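Local coordinates for exodeoxyribonuclease III (Methanosarcina mazei, PDB 5J8N), which probably cleaves DNA at abasic sites and trims double-stranded DNA from its 3' ends, using magnesium or manganese ions, at residues E49-V61 with V71-K84. The protein carries 3 engineered substitutions. Numbering follows the deposited sequence. Where two conformers were deposited one is given.
Sequences EVKNIQGYYNYFV and VGTFSKNKPIKLEK
Y59 and P79 approach from opposite directions beside the hairpin formed by antiparallel strands 57-61 and 71-75, Y59 OH lying 3.3 Å from P79 CD. Farther back along the same ring, L82 CD2 reaches Y59 CD1 at 3.7 Å, so the ring lies between strand 57-61 and strand 81-84, which belongs to another sheet and whose axis comes within 8.3 Å. Y57, two residues earlier on this face, has CG anti to its carbonyl carbon (chi1 -64°), which sets one face of the ring against K78: K78 CB sits 3.8 Å from the ring centroid, a CH-pi contact, while S75 O and K76 O lie at the ring edge. With an alanine in place of Y57, K78 would probably lose the aromatic face it packs on, and the turn after S75 would be less firmly held. On the opposite face F74 receives the edge of F60, planes at 86°, with V50 CG1 at 3.5 Å from F74 CZ and L26 of helix 22-27 also against it. G72 CA packs over the F60 ring. Paired backbone bonds, including T73 N to Y59 O at 2.8 Å, complete this edge hairpin of one sheet of the DNase I-like fold.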
ATOM      1  N   GLU A  49     -17.433 -11.777  -7.697  1.00 33.13           N
ATOM      2  CA  GLU A  49     -16.283 -12.620  -7.993  1.00 32.08           C
ATOM      3  C   GLU A  49     -15.245 -12.630  -6.907  1.00 33.56           C
ATOM      4  O   GLU A  49     -14.418 -13.548  -6.869  1.00 34.18           O
ATOM      5  CB  GLU A  49     -15.606 -12.187  -9.298  1.00 33.35           C
ATOM      6  CG  GLU A  49     -16.492 -12.246 -10.508  1.00 33.22           C
ATOM      7  CD  GLU A  49     -17.343 -11.001 -10.679  1.00 38.40           C
ATOM      8  OE1 GLU A  49     -17.450 -10.178  -9.744  1.00 33.73           O
ATOM      9  OE2 GLU A  49     -17.906 -10.840 -11.770  1.00 42.38           O
ATOM     10  N   VAL A  50     -15.270 -11.592  -6.075  1.00 32.92           N
ATOM     11  CA  VAL A  50     -14.339 -11.412  -4.977  1.00 37.70           C
ATOM     12  C   VAL A  50     -14.922 -12.039  -3.728  1.00 42.31           C
ATOM     13  O   VAL A  50     -14.187 -12.628  -2.942  1.00 42.75           O
ATOM     14  CB  VAL A  50     -14.012  -9.886  -4.743  1.00 33.56           C
ATOM     15  CG1 VAL A  50     -13.489  -9.637  -3.384  1.00 38.59           C
ATOM     16  CG2 VAL A  50     -13.026  -9.398  -5.787  1.00 35.71           C
ATOM     17  N   LYS A  51     -16.244 -11.932  -3.579  1.00 46.96           N
ATOM     18  CA  LYS A  51     -16.931 -12.369  -2.360  1.00 51.40           C
ATOM     19  C   LYS A  51     -16.518 -13.768  -1.947  1.00 56.11           C
ATOM     20  O   LYS A  51     -15.897 -13.964  -0.893  1.00 58.44           O
ATOM     21  CB  LYS A  51     -18.439 -12.310  -2.545  1.00 46.30           C
ATOM     22  CG  LYS A  51     -19.025 -10.947  -2.298  1.00 42.74           C
ATOM     23  CD  LYS A  51     -20.467 -10.898  -2.760  1.00 47.65           C
ATOM     24  CE  LYS A  51     -21.173  -9.656  -2.260  1.00 52.30           C
ATOM     25  NZ  LYS A  51     -22.490  -9.472  -2.932  1.00 54.68           N
ATOM     26  N   ASN A  52     -16.832 -14.742  -2.789  1.00 58.78           N
ATOM     27  CA  ASN A  52     -16.502 -16.111  -2.448  1.00 60.97           C
ATOM     28  C   ASN A  52     -15.408 -16.675  -3.336  1.00 56.95           C
ATOM     29  O   ASN A  52     -15.611 -17.627  -4.095  1.00 48.99           O
ATOM     30  CB  ASN A  52     -17.755 -16.988  -2.494  1.00 63.93           C
ATOM     31  CG  ASN A  52     -18.698 -16.713  -1.329  1.00 63.57           C
ATOM     32  OD1 ASN A  52     -18.462 -17.167  -0.206  1.00 67.93           O
ATOM     33  ND2 ASN A  52     -19.751 -15.940  -1.584  1.00 57.81           N
ATOM     34  N   ILE A  53     -14.245 -16.042  -3.230  1.00 55.82           N
ATOM     35  CA  ILE A  53     -12.984 -16.626  -3.642  1.00 52.10           C
ATOM     36  C   ILE A  53     -12.803 -17.842  -2.765  1.00 46.33           C
ATOM     37  O   ILE A  53     -13.325 -17.858  -1.655  1.00 48.53           O
ATOM     38  CB  ILE A  53     -11.833 -15.641  -3.460  1.00 50.91           C
ATOM     39  CG1 ILE A  53     -12.032 -14.464  -4.400  1.00 49.97           C
ATOM     40  CG2 ILE A  53     -10.498 -16.299  -3.737  1.00 51.47           C
ATOM     41  CD1 ILE A  53     -11.815 -14.812  -5.823  1.00 50.98           C
ATOM     42  N   GLN A  54     -12.104 -18.854  -3.283  1.00 41.07           N
ATOM     43  CA  GLN A  54     -11.797 -20.089  -2.577  1.00 34.99           C
ATOM     44  C   GLN A  54     -10.287 -20.196  -2.299  1.00 39.17           C
ATOM     45  O   GLN A  54      -9.456 -19.824  -3.144  1.00 41.86           O
ATOM     46  CB  GLN A  54     -12.276 -21.319  -3.374  1.00 47.15           C
ATOM     47  CG  GLN A  54     -12.043 -21.276  -4.899  1.00 57.20           C
ATOM     48  CD  GLN A  54     -12.858 -20.198  -5.637  1.00 67.93           C
ATOM     49  OE1 GLN A  54     -14.077 -20.089  -5.458  1.00 76.67           O
ATOM     50  NE2 GLN A  54     -12.177 -19.388  -6.452  1.00 64.80           N
ATOM     51  N   GLY A  55      -9.951 -20.719  -1.119  1.00 35.69           N
ATOM     52  CA  GLY A  55      -8.582 -20.824  -0.642  1.00 31.68           C
ATOM     53  C   GLY A  55      -8.033 -19.512  -0.085  1.00 20.50           C
ATOM     54  O   GLY A  55      -6.870 -19.485   0.290  1.00 21.34           O
ATOM     55  N   TYR A  56      -8.843 -18.447  -0.077  1.00 21.33           N
ATOM     56  CA  TYR A  56      -8.451 -17.170   0.576  1.00 17.63           C
ATOM     57  C   TYR A  56      -9.519 -16.699   1.558  1.00 20.27           C
ATOM     58  O   TYR A  56     -10.691 -16.851   1.288  1.00 25.38           O
ATOM     59  CB  TYR A  56      -8.214 -16.043  -0.417  1.00 19.75           C
ATOM     60  CG  TYR A  56      -6.946 -16.144  -1.221  1.00 16.96           C
ATOM     61  CD1 TYR A  56      -5.770 -15.559  -0.770  1.00 16.68           C
ATOM     62  CD2 TYR A  56      -6.953 -16.785  -2.460  1.00 18.55           C
ATOM     63  CE1 TYR A  56      -4.562 -15.613  -1.538  1.00 14.66           C
ATOM     64  CE2 TYR A  56      -5.765 -16.865  -3.212  1.00 17.37           C
ATOM     65  CZ  TYR A  56      -4.591 -16.268  -2.751  1.00 14.87           C
ATOM     66  OH  TYR A  56      -3.440 -16.370  -3.511  1.00 15.89           O
ATOM     67  N   TYR A  57      -9.074 -16.169   2.677  1.00 16.22           N
ATOM     68  CA  TYR A  57      -9.896 -15.331   3.542  1.00 16.38           C
ATOM     69  C   TYR A  57      -9.840 -13.948   2.939  1.00 18.85           C
ATOM     70  O   TYR A  57      -8.811 -13.550   2.379  1.00 18.64           O
ATOM     71  CB  TYR A  57      -9.371 -15.329   4.969  1.00 19.09           C
ATOM     72  CG  TYR A  57      -9.458 -16.703   5.601  1.00 19.26           C
ATOM     73  CD1 TYR A  57     -10.612 -17.098   6.285  1.00 19.91           C
ATOM     74  CD2 TYR A  57      -8.395 -17.611   5.523  1.00 17.79           C
ATOM     75  CE1 TYR A  57     -10.714 -18.346   6.847  1.00 20.96           C
ATOM     76  CE2 TYR A  57      -8.496 -18.878   6.098  1.00 20.28           C
ATOM     77  CZ  TYR A  57      -9.670 -19.234   6.745  1.00 22.55           C
ATOM     78  OH  TYR A  57      -9.790 -20.476   7.313  1.00 28.28           O
ATOM     79  N   ASN A  58     -10.911 -13.170   3.076  1.00 17.54           N
ATOM     80  CA  ASN A  58     -10.809 -11.786   2.633  1.00 16.81           C
ATOM     81  C   ASN A  58     -11.504 -10.837   3.592  1.00 14.07           C
ATOM     82  O   ASN A  58     -12.486 -11.227   4.233  1.00 14.53           O
ATOM     83  CB  ASN A  58     -11.388 -11.623   1.216  1.00 19.43           C
ATOM     84  CG  ASN A  58     -12.888 -11.694   1.177  1.00 21.25           C
ATOM     85  OD1 ASN A  58     -13.568 -10.672   1.312  1.00 28.19           O
ATOM     86  ND2 ASN A  58     -13.435 -12.906   1.072  1.00 30.89           N
ATOM     87  N   TYR A  59     -10.948  -9.626   3.661  1.00 13.42           N
ATOM     88  CA  TYR A  59     -11.421  -8.595   4.620  1.00 12.56           C
ATOM     89  C   TYR A  59     -11.363  -7.262   3.938  1.00 12.20           C
ATOM     90  O   TYR A  59     -10.347  -6.941   3.317  1.00 14.36           O
ATOM     91  CB  TYR A  59     -10.554  -8.585   5.893  1.00 16.15           C
ATOM     92  CG  TYR A  59     -10.458  -9.986   6.475  1.00 15.16           C
ATOM     93  CD1 TYR A  59     -11.477 -10.493   7.240  1.00 16.03           C
ATOM     94  CD2 TYR A  59      -9.384 -10.804   6.162  1.00 15.02           C
ATOM     95  CE1 TYR A  59     -11.416 -11.806   7.712  1.00 17.47           C
ATOM     96  CE2 TYR A  59      -9.344 -12.076   6.617  1.00 13.91           C
ATOM     97  CZ  TYR A  59     -10.310 -12.570   7.381  1.00 15.20           C
ATOM     98  OH  TYR A  59     -10.298 -13.891   7.800  1.00 17.06           O
ATOM     99  N   PHE A  60     -12.419  -6.460   4.033  1.00 14.00           N
ATOM    100  CA  PHE A  60     -12.485  -5.181   3.347  1.00 12.91           C
ATOM    101  C   PHE A  60     -12.977  -4.106   4.277  1.00 13.78           C
ATOM    102  O   PHE A  60     -13.826  -4.403   5.189  1.00 17.00           O
ATOM    103  CB  PHE A  60     -13.470  -5.246   2.149  1.00 14.29           C
ATOM    104  CG  PHE A  60     -12.876  -5.890   0.927  1.00 15.40           C
ATOM    105  CD1 PHE A  60     -12.869  -7.276   0.795  1.00 20.27           C
ATOM    106  CD2 PHE A  60     -12.208  -5.102  -0.021  1.00 15.74           C
ATOM    107  CE1 PHE A  60     -12.267  -7.856  -0.358  1.00 17.91           C
ATOM    108  CE2 PHE A  60     -11.630  -5.658  -1.170  1.00 17.20           C
ATOM    109  CZ  PHE A  60     -11.667  -7.045  -1.325  1.00 17.66           C
ATOM    110  N   VAL A  61     -12.547  -2.881   4.015  1.00 13.64           N
ATOM    111  CA  VAL A  61     -13.145  -1.710   4.696  1.00 15.24           C
ATOM    112  C   VAL A  61     -13.532  -0.737   3.604  1.00 16.72           C
ATOM    113  O   VAL A  61     -12.791  -0.548   2.607  1.00 14.73           O
ATOM    114  CB  VAL A  61     -12.193  -1.096   5.727  1.00 18.20           C
ATOM    115  CG1 VAL A  61     -10.981  -0.538   5.133  1.00 20.25           C
ATOM    116  CG2 VAL A  61     -12.941  -0.011   6.582  1.00 19.66           C
ATOM    117  N   VAL A  71     -10.045  -0.291   1.162  1.00 11.27           N
ATOM    118  CA  VAL A  71      -8.913  -1.230   1.041  1.00 13.50           C
ATOM    119  C   VAL A  71      -9.356  -2.642   1.404  1.00 11.82           C
ATOM    120  O   VAL A  71     -10.369  -2.813   2.093  1.00 13.12           O
ATOM    121  CB  VAL A  71      -7.695  -0.850   1.926  1.00 12.69           C
ATOM    122  CG1 VAL A  71      -7.156   0.521   1.598  1.00 13.73           C
ATOM    123  CG2 VAL A  71      -8.006  -0.949   3.421  1.00 18.31           C
ATOM    124  N   GLY A  72      -8.624  -3.651   0.916  1.00 11.58           N
ATOM    125  CA  GLY A  72      -8.966  -5.028   1.277  1.00 12.72           C
ATOM    126  C   GLY A  72      -7.707  -5.880   1.297  1.00 11.39           C
ATOM    127  O   GLY A  72      -6.701  -5.572   0.632  1.00 11.67           O
ATOM    128  N   THR A  73      -7.789  -6.946   2.070  1.00 11.72           N
ATOM    129  CA  THR A  73      -6.697  -7.908   2.223  1.00 11.28           C
ATOM    130  C   THR A  73      -7.254  -9.294   2.063  1.00 11.75           C
ATOM    131  O   THR A  73      -8.203  -9.695   2.703  1.00 12.81           O
ATOM    132  CB  THR A  73      -6.060  -7.771   3.610  1.00 11.18           C
ATOM    133  OG1 THR A  73      -5.448  -6.492   3.675  1.00 11.93           O
ATOM    134  CG2 THR A  73      -5.000  -8.856   3.878  1.00 12.39           C
ATOM    135  N   PHE A  74      -6.610 -10.043   1.170  1.00 12.28           N
ATOM    136  CA  PHE A  74      -6.820 -11.484   0.997  1.00 13.81           C
ATOM    137  C   PHE A  74      -5.651 -12.255   1.561  1.00 12.58           C
ATOM    138  O   PHE A  74      -4.507 -11.877   1.320  1.00 13.60           O
ATOM    139  CB  PHE A  74      -6.914 -11.838  -0.497  1.00 12.26           C
ATOM    140  CG  PHE A  74      -8.020 -11.157  -1.232  1.00 12.03           C
ATOM    141  CD1 PHE A  74      -7.852  -9.843  -1.718  1.00 13.66           C
ATOM    142  CD2 PHE A  74      -9.195 -11.834  -1.481  1.00 14.47           C
ATOM    143  CE1 PHE A  74      -8.884  -9.223  -2.449  1.00 14.53           C
ATOM    144  CE2 PHE A  74     -10.240 -11.227  -2.186  1.00 14.81           C
ATOM    145  CZ  PHE A  74     -10.050  -9.916  -2.670  1.00 14.67           C
ATOM    146  N   SER A  75      -5.901 -13.358   2.262  1.00 12.73           N
ATOM    147  CA  SER A  75      -4.775 -14.166   2.734  1.00 13.46           C
ATOM    148  C   SER A  75      -5.171 -15.607   2.778  1.00 14.87           C
ATOM    149  O   SER A  75      -6.295 -16.000   3.131  1.00 15.43           O
ATOM    150  CB  SER A  75      -4.220 -13.689   4.112  1.00 17.07           C
ATOM    151  OG  SER A  75      -5.219 -13.665   5.085  1.00 18.35           O
ATOM    152  N   LYS A  76      -4.183 -16.453   2.490  1.00 14.32           N
ATOM    153  CA  LYS A  76      -4.410 -17.888   2.583  1.00 16.38           C
ATOM    154  C   LYS A  76      -4.629 -18.338   4.034  1.00 16.00           C
ATOM    155  O   LYS A  76      -5.422 -19.250   4.273  1.00 18.77           O
ATOM    156  CB  LYS A  76      -3.225 -18.679   1.967  1.00 14.89           C
ATOM    157  CG  LYS A  76      -3.089 -18.424   0.471  1.00 16.09           C
ATOM    158  CD  LYS A  76      -2.037 -19.364  -0.159  1.00 15.62           C
ATOM    159  CE  LYS A  76      -1.867 -19.078  -1.643  1.00 17.49           C
ATOM    160  NZ  LYS A  76      -1.009 -20.155  -2.259  1.00 17.88           N
ATOM    161  N   ASN A  77      -3.929 -17.691   4.962  1.00 16.61           N
ATOM    162  CA  ASN A  77      -4.081 -17.970   6.396  1.00 18.27           C
ATOM    163  C   ASN A  77      -5.073 -16.992   7.042  1.00 15.93           C
ATOM    164  O   ASN A  77      -5.123 -15.826   6.659  1.00 16.43           O
ATOM    165  CB  ASN A  77      -2.736 -17.872   7.107  1.00 23.88           C
ATOM    166  CG  ASN A  77      -1.786 -19.020   6.740  1.00 24.32           C
ATOM    167  OD1 ASN A  77      -2.216 -20.092   6.334  1.00 28.34           O
ATOM    168  ND2 ASN A  77      -0.503 -18.773   6.893  1.00 32.98           N
ATOM    169  N   LYS A  78      -5.808 -17.483   8.042  1.00 16.60           N
ATOM    170  CA  LYS A  78      -6.768 -16.636   8.751  1.00 17.82           C
ATOM    171  C   LYS A  78      -6.008 -15.743   9.719  1.00 17.01           C
ATOM    172  O   LYS A  78      -5.203 -16.218  10.489  1.00 19.61           O
ATOM    173  CB  LYS A  78      -7.796 -17.474   9.523  1.00 19.82           C
ATOM    174  CG  LYS A  78      -8.910 -16.596  10.110  1.00 22.72           C
ATOM    175  CD  LYS A  78      -9.737 -17.332  11.161  1.00 33.81           C
ATOM    176  CE  LYS A  78     -10.500 -18.459  10.547  1.00 41.88           C
ATOM    177  NZ  LYS A  78     -11.495 -18.966  11.550  1.00 48.74           N
ATOM    178  N   PRO A  79      -6.266 -14.442   9.653  1.00 14.86           N
ATOM    179  CA  PRO A  79      -5.668 -13.572  10.659  1.00 15.31           C
ATOM    180  C   PRO A  79      -6.066 -13.925  12.064  1.00 17.10           C
ATOM    181  O   PRO A  79      -7.181 -14.396  12.293  1.00 17.89           O
ATOM    182  CB  PRO A  79      -6.257 -12.196  10.354  1.00 16.21           C
ATOM    183  CG  PRO A  79      -6.818 -12.274   8.980  1.00 16.47           C
ATOM    184  CD  PRO A  79      -7.140 -13.710   8.723  1.00 16.96           C
ATOM    185  N   ILE A  80      -5.197 -13.639  13.024  1.00 15.82           N
ATOM    186  CA  ILE A  80      -5.563 -13.782  14.426  1.00 16.35           C
ATOM    187  C   ILE A  80      -6.223 -12.539  15.017  1.00 16.69           C
ATOM    188  O   ILE A  80      -6.757 -12.606  16.116  1.00 20.89           O
ATOM    189  CB  ILE A  80      -4.345 -14.172  15.312  1.00 18.96           C
ATOM    190  CG1 ILE A  80      -3.287 -13.089  15.291  1.00 20.59           C
ATOM    191  CG2 ILE A  80      -3.682 -15.451  14.778  1.00 23.55           C
ATOM    192  CD1 ILE A  80      -2.031 -13.513  16.142  1.00 24.32           C
ATOM    193  N   LYS A  81      -6.189 -11.428  14.292  1.00 16.12           N
ATOM    194  CA  LYS A  81      -6.848 -10.159  14.709  1.00 16.06           C
ATOM    195  C   LYS A  81      -7.092  -9.354  13.458  1.00 14.97           C
ATOM    196  O   LYS A  81      -6.277  -9.348  12.524  1.00 15.30           O
ATOM    197  CB  LYS A  81      -5.954  -9.373  15.690  1.00 19.04           C
ATOM    198  CG  LYS A  81      -6.625  -8.184  16.356  1.00 23.09           C
ATOM    199  CD  LYS A  81      -5.716  -7.553  17.464  1.00 26.15           C
ATOM    200  CE  LYS A  81      -6.549  -7.304  18.722  1.00 40.41           C
ATOM    201  NZ  LYS A  81      -7.760  -6.448  18.450  1.00 45.79           N
ATOM    202  N   LEU A  82      -8.229  -8.670  13.474  1.00 14.80           N
ATOM    203  CA  LEU A  82      -8.687  -7.853  12.367  1.00 15.29           C
ATOM    204  C   LEU A  82      -9.116  -6.508  12.960  1.00 16.34           C
ATOM    205  O   LEU A  82      -9.975  -6.513  13.865  1.00 18.03           O
ATOM    206  CB  LEU A  82      -9.877  -8.549  11.653  1.00 16.24           C
ATOM    207  CG  LEU A  82     -10.649  -7.678  10.657  1.00 18.70           C
ATOM    208  CD1 LEU A  82      -9.777  -7.387   9.440  1.00 18.56           C
ATOM    209  CD2 LEU A  82     -11.878  -8.484  10.296  1.00 17.99           C
ATOM    210  N   GLU A  83      -8.561  -5.401  12.450  1.00 14.60           N
ATOM    211  CA  GLU A  83      -9.019  -4.088  12.895  1.00 16.32           C
ATOM    212  C   GLU A  83      -9.133  -3.161  11.717  1.00 16.82           C
ATOM    213  O   GLU A  83      -8.192  -3.034  10.908  1.00 17.12           O
ATOM    214  CB  GLU A  83      -8.079  -3.481  13.960  1.00 19.06           C
ATOM    215  CG  GLU A  83      -7.988  -4.356  15.172  1.00 21.06           C
ATOM    216  CD  GLU A  83      -7.251  -3.709  16.327  1.00 28.19           C
ATOM    217  OE1 GLU A  83      -6.778  -2.576  16.175  1.00 28.17           O
ATOM    218  OE2 GLU A  83      -7.166  -4.339  17.394  1.00 32.97           O
ATOM    219  N   LYS A  84     -10.322  -2.592  11.609  0.56 16.72           N
ATOM    220  CA  LYS A  84     -10.611  -1.667  10.540  0.56 15.39           C
ATOM    221  C   LYS A  84     -10.459  -0.301  11.154  0.56 16.57           C
ATOM    222  O   LYS A  84     -11.259   0.108  12.004  0.56 19.63           O
ATOM    223  CB  LYS A  84     -12.003  -1.925   9.964  0.56 17.28           C
ATOM    224  CG  LYS A  84     -12.091  -3.292   9.298  0.56 17.47           C
ATOM    225  CD  LYS A  84     -13.509  -3.678   8.940  0.56 17.04           C
ATOM    226  CE  LYS A  84     -13.539  -5.017   8.204  0.56 16.93           C
ATOM    227  NZ  LYS A  84     -14.912  -5.419   7.746  0.56 16.94           N
TER
HETATM  228  O   HOH W   1      -6.289 -20.945   2.248  1.00 52.19           O
HETATM  229  O   HOH W   2     -14.615  -7.835   6.033  1.00 27.23           O